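DyP (Bjerkandera adusta, PDB 3VXJ) binds heme b and, as a dye-decolorizing peroxidase, probably uses peroxide to oxidise dyes and phenolic compounds. Local coordinates at residues L64-A78 against T115-Q127. Numbering follows the deposited sequence.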
# COMPACT_ATOMS: atom_id res chain seq x y z
N LEU A 64 15.20 -4.45 18.25
CA LEU A 64 14.42 -3.26 18.56
C LEU A 64 13.90 -2.59 17.30
O LEU A 64 12.85 -1.95 17.32
CB LEU A 64 15.27 -2.28 19.37
CG LEU A 64 14.55 -1.07 19.95
CD1 LEU A 64 13.44 -1.48 20.91
CD2 LEU A 64 15.55 -0.17 20.65
N ALA A 65 14.63 -2.74 16.20
CA ALA A 65 14.19 -2.25 14.91
C ALA A 65 14.41 -3.28 13.82
O ALA A 65 15.37 -4.05 13.85
CB ALA A 65 14.87 -0.93 14.57
N PHE A 66 13.50 -3.28 12.85
CA PHE A 66 13.63 -4.09 11.65
C PHE A 66 14.14 -3.18 10.56
O PHE A 66 13.71 -2.03 10.45
CB PHE A 66 12.26 -4.64 11.22
CG PHE A 66 11.53 -5.41 12.29
CD1 PHE A 66 12.22 -6.18 13.24
CD2 PHE A 66 10.13 -5.40 12.33
CE1 PHE A 66 11.53 -6.90 14.21
CE2 PHE A 66 9.44 -6.12 13.31
CZ PHE A 66 10.14 -6.87 14.25
N VAL A 67 15.04 -3.68 9.72
CA VAL A 67 15.50 -2.91 8.56
C VAL A 67 15.41 -3.73 7.28
O VAL A 67 15.83 -4.88 7.24
CB VAL A 67 16.94 -2.36 8.73
CG1 VAL A 67 17.27 -1.37 7.60
CG2 VAL A 67 17.11 -1.68 10.10
N ASN A 68 14.82 -3.13 6.25
CA ASN A 68 14.83 -3.67 4.90
C ASN A 68 15.43 -2.63 3.95
O ASN A 68 15.55 -1.45 4.31
CB ASN A 68 13.42 -4.07 4.45
CG ASN A 68 12.96 -5.43 5.01
OD1 ASN A 68 11.87 -5.89 4.66
ND2 ASN A 68 13.75 -6.08 5.89
N LEU A 69 15.80 -3.07 2.75
CA LEU A 69 16.55 -2.23 1.83
C LEU A 69 16.19 -2.53 0.39
O LEU A 69 16.26 -3.68 -0.06
CB LEU A 69 18.06 -2.42 2.06
CG LEU A 69 19.07 -1.76 1.11
CD1 LEU A 69 18.97 -0.23 1.15
CD2 LEU A 69 20.47 -2.20 1.48
N GLY A 70 15.79 -1.49 -0.33
CA GLY A 70 15.49 -1.60 -1.76
C GLY A 70 16.30 -0.62 -2.59
O GLY A 70 16.77 0.40 -2.10
N PHE A 71 16.44 -0.95 -3.87
CA PHE A 71 17.18 -0.14 -4.83
C PHE A 71 16.34 0.25 -6.02
O PHE A 71 15.54 -0.54 -6.51
CB PHE A 71 18.41 -0.91 -5.34
CG PHE A 71 19.43 -1.17 -4.28
CD1 PHE A 71 20.39 -0.22 -3.97
CD2 PHE A 71 19.39 -2.35 -3.55
CE1 PHE A 71 21.32 -0.44 -2.96
CE2 PHE A 71 20.32 -2.60 -2.53
CZ PHE A 71 21.29 -1.64 -2.25
N SER A 72 16.53 1.47 -6.49
CA SER A 72 15.94 1.91 -7.74
C SER A 72 16.82 1.42 -8.88
O SER A 72 17.92 0.93 -8.66
CB SER A 72 15.88 3.43 -7.76
OG SER A 72 17.19 3.95 -7.94
N ASN A 73 16.35 1.60 -10.11
CA ASN A 73 17.15 1.30 -11.27
C ASN A 73 18.46 2.10 -11.28
O ASN A 73 19.53 1.55 -11.55
CB ASN A 73 16.38 1.56 -12.55
CG ASN A 73 17.22 1.34 -13.78
OD1 ASN A 73 17.52 0.20 -14.13
ND2 ASN A 73 17.64 2.42 -14.41
N THR A 74 18.39 3.39 -10.99
CA THR A 74 19.61 4.18 -11.02
C THR A 74 20.57 3.77 -9.90
O THR A 74 21.78 3.88 -10.07
CB THR A 74 19.35 5.68 -11.00
OG1 THR A 74 18.42 5.99 -9.95
CG2 THR A 74 18.77 6.12 -12.34
N GLY A 75 20.03 3.27 -8.79
CA GLY A 75 20.86 2.74 -7.71
C GLY A 75 21.64 1.51 -8.14
O GLY A 75 22.85 1.42 -7.89
N LEU A 76 20.96 0.57 -8.79
CA LEU A 76 21.62 -0.61 -9.34
C LEU A 76 22.69 -0.20 -10.35
O LEU A 76 23.82 -0.71 -10.30
CB LEU A 76 20.59 -1.57 -9.94
CG LEU A 76 19.64 -2.17 -8.90
CD1 LEU A 76 18.63 -3.10 -9.57
CD2 LEU A 76 20.40 -2.91 -7.79
N GLN A 77 22.37 0.74 -11.23
CA GLN A 77 23.34 1.24 -12.21
C GLN A 77 24.57 1.87 -11.54
O GLN A 77 25.70 1.63 -11.97
CB GLN A 77 22.68 2.24 -13.16
CG GLN A 77 21.65 1.64 -14.09
CD GLN A 77 21.01 2.67 -15.00
OE1 GLN A 77 21.07 3.87 -14.74
NE2 GLN A 77 20.40 2.19 -16.08
N ALA A 78 24.34 2.66 -10.48
CA ALA A 78 25.43 3.30 -9.74
C ALA A 78 26.36 2.27 -9.13
O ALA A 78 27.55 2.55 -8.91
CB ALA A 78 24.86 4.20 -8.66
N THR A 115 15.25 10.71 -11.17
CA THR A 115 15.77 9.41 -10.76
C THR A 115 17.07 9.55 -9.96
O THR A 115 17.99 8.73 -10.07
CB THR A 115 15.92 8.43 -11.95
OG1 THR A 115 16.74 9.01 -12.98
CG2 THR A 115 14.55 8.08 -12.54
N THR A 116 17.12 10.61 -9.16
CA THR A 116 18.20 10.87 -8.22
C THR A 116 18.29 9.79 -7.13
O THR A 116 19.38 9.39 -6.73
CB THR A 116 17.99 12.27 -7.60
OG1 THR A 116 18.29 13.25 -8.60
CG2 THR A 116 18.87 12.50 -6.39
N ILE A 117 17.13 9.33 -6.66
CA ILE A 117 17.08 8.36 -5.57
C ILE A 117 17.62 7.02 -6.04
O ILE A 117 17.18 6.50 -7.08
CB ILE A 117 15.64 8.21 -5.05
CG1 ILE A 117 15.18 9.50 -4.39
CG2 ILE A 117 15.53 7.03 -4.07
CD1 ILE A 117 13.69 9.57 -4.11
N HIS A 118 18.58 6.48 -5.29
CA HIS A 118 19.19 5.19 -5.59
C HIS A 118 18.62 4.03 -4.78
O HIS A 118 18.75 2.86 -5.16
CB HIS A 118 20.69 5.27 -5.37
CG HIS A 118 21.40 6.04 -6.42
ND1 HIS A 118 22.71 6.45 -6.30
CD2 HIS A 118 20.97 6.51 -7.62
CE1 HIS A 118 23.07 7.12 -7.38
NE2 HIS A 118 22.03 7.17 -8.20
N GLY A 119 18.02 4.34 -3.64
CA GLY A 119 17.47 3.29 -2.81
C GLY A 119 16.78 3.83 -1.59
O GLY A 119 16.71 5.05 -1.38
N VAL A 120 16.26 2.91 -0.79
CA VAL A 120 15.56 3.24 0.44
C VAL A 120 15.85 2.20 1.52
O VAL A 120 15.77 0.99 1.27
CB VAL A 120 14.03 3.41 0.19
CG1 VAL A 120 13.38 2.13 -0.37
CG2 VAL A 120 13.33 3.91 1.45
N PHE A 121 16.21 2.68 2.71
CA PHE A 121 16.23 1.85 3.91
C PHE A 121 14.87 2.03 4.57
O PHE A 121 14.44 3.16 4.80
CB PHE A 121 17.29 2.31 4.91
CG PHE A 121 18.71 2.10 4.47
CD1 PHE A 121 19.41 0.95 4.85
CD2 PHE A 121 19.38 3.08 3.75
CE1 PHE A 121 20.74 0.77 4.47
CE2 PHE A 121 20.70 2.91 3.36
CZ PHE A 121 21.39 1.76 3.73
N LEU A 122 14.19 0.92 4.86
CA LEU A 122 12.94 0.95 5.62
C LEU A 122 13.27 0.49 7.02
O LEU A 122 13.74 -0.62 7.20
CB LEU A 122 11.91 -0.03 5.04
CG LEU A 122 11.42 -0.02 3.61
CD1 LEU A 122 12.45 -0.61 2.65
CD2 LEU A 122 10.13 -0.81 3.56
N ILE A 123 12.98 1.35 7.99
CA ILE A 123 13.28 1.05 9.39
C ILE A 123 11.97 1.02 10.16
O ILE A 123 11.27 2.04 10.20
CB ILE A 123 14.21 2.12 10.03
CG1 ILE A 123 15.48 2.34 9.21
CG2 ILE A 123 14.55 1.72 11.48
CD1 ILE A 123 16.23 3.62 9.54
N GLY A 124 11.63 -0.13 10.73
CA GLY A 124 10.41 -0.26 11.52
C GLY A 124 10.77 -0.41 12.98
O GLY A 124 11.62 -1.23 13.33
N SER A 125 10.16 0.40 13.84
CA SER A 125 10.47 0.32 15.27
C SER A 125 9.32 0.83 16.12
O SER A 125 8.28 1.22 15.60
CB SER A 125 11.78 1.06 15.59
OG SER A 125 12.26 0.69 16.87
N ASP A 126 9.51 0.82 17.43
CA ASP A 126 8.43 1.13 18.35
C ASP A 126 8.34 2.61 18.73
O ASP A 126 7.28 3.06 19.19
CB ASP A 126 8.59 0.31 19.63
CG ASP A 126 8.33 -1.18 19.43
OD1 ASP A 126 7.72 -1.58 18.42
OD2 ASP A 126 8.74 -1.96 20.32
N GLN A 127 9.43 3.36 18.57
CA GLN A 127 9.52 4.76 19.00
C GLN A 127 10.37 5.57 18.03
O GLN A 127 11.30 5.03 17.43
CB GLN A 127 10.13 4.87 20.40
CG GLN A 127 9.36 4.15 21.52
CD GLN A 127 8.09 4.88 21.97
OE1 GLN A 127 8.10 5.58 22.97
NE2 GLN A 127 7.00 4.69 21.22
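Phe66, Asn68 and Gly70 pair with Gly124, Leu122 and Val120 as strands 65-71 and 119-125 run antiparallel in the four-stranded sheet of the N-terminal ferredoxin-like half of the DyP fold. Each pair is closed by two backbone hydrogen bonds, among them Phe66 N to Gly124 O (2.8 Å). On the face bearing Val67, Leu69 and Phe121, which helices 34-48 and 128-142 cover, apolar contacts prevail. With CG anti to the backbone N (chi1 174°), Leu69 lays CD1 over the centre of the Phe121 ring, 3.8 Å from its centroid, a CH-pi contact; Val67 CG1 meets the same ring at its edge. Beyond Phe71 the chain enters helix 73-78, whose N-cap Ser72 takes part in three hydrogen bonds. Ser72 N donates to His118 O from well above the carbonyl plane, while Ser72 OG donates to Ile117 O (2.7 Å) and accepts from Gly75 N (3.0 Å). An alanine in place of Ser72 would remove OG, which would probably leave Gly75 N without its cap and Ile117 O without this donor. Thr74 OG1 donates to Thr115 O (2.8 Å) and also lies in the plane of the His118 imidazole, at its edge. The His118 ring, whose ND1 is hydrogen-bonded to Val31 N of strand 23-31, receives Ala78 CB over one face, 4.0 Å from its centroid, a second CH-pi contact.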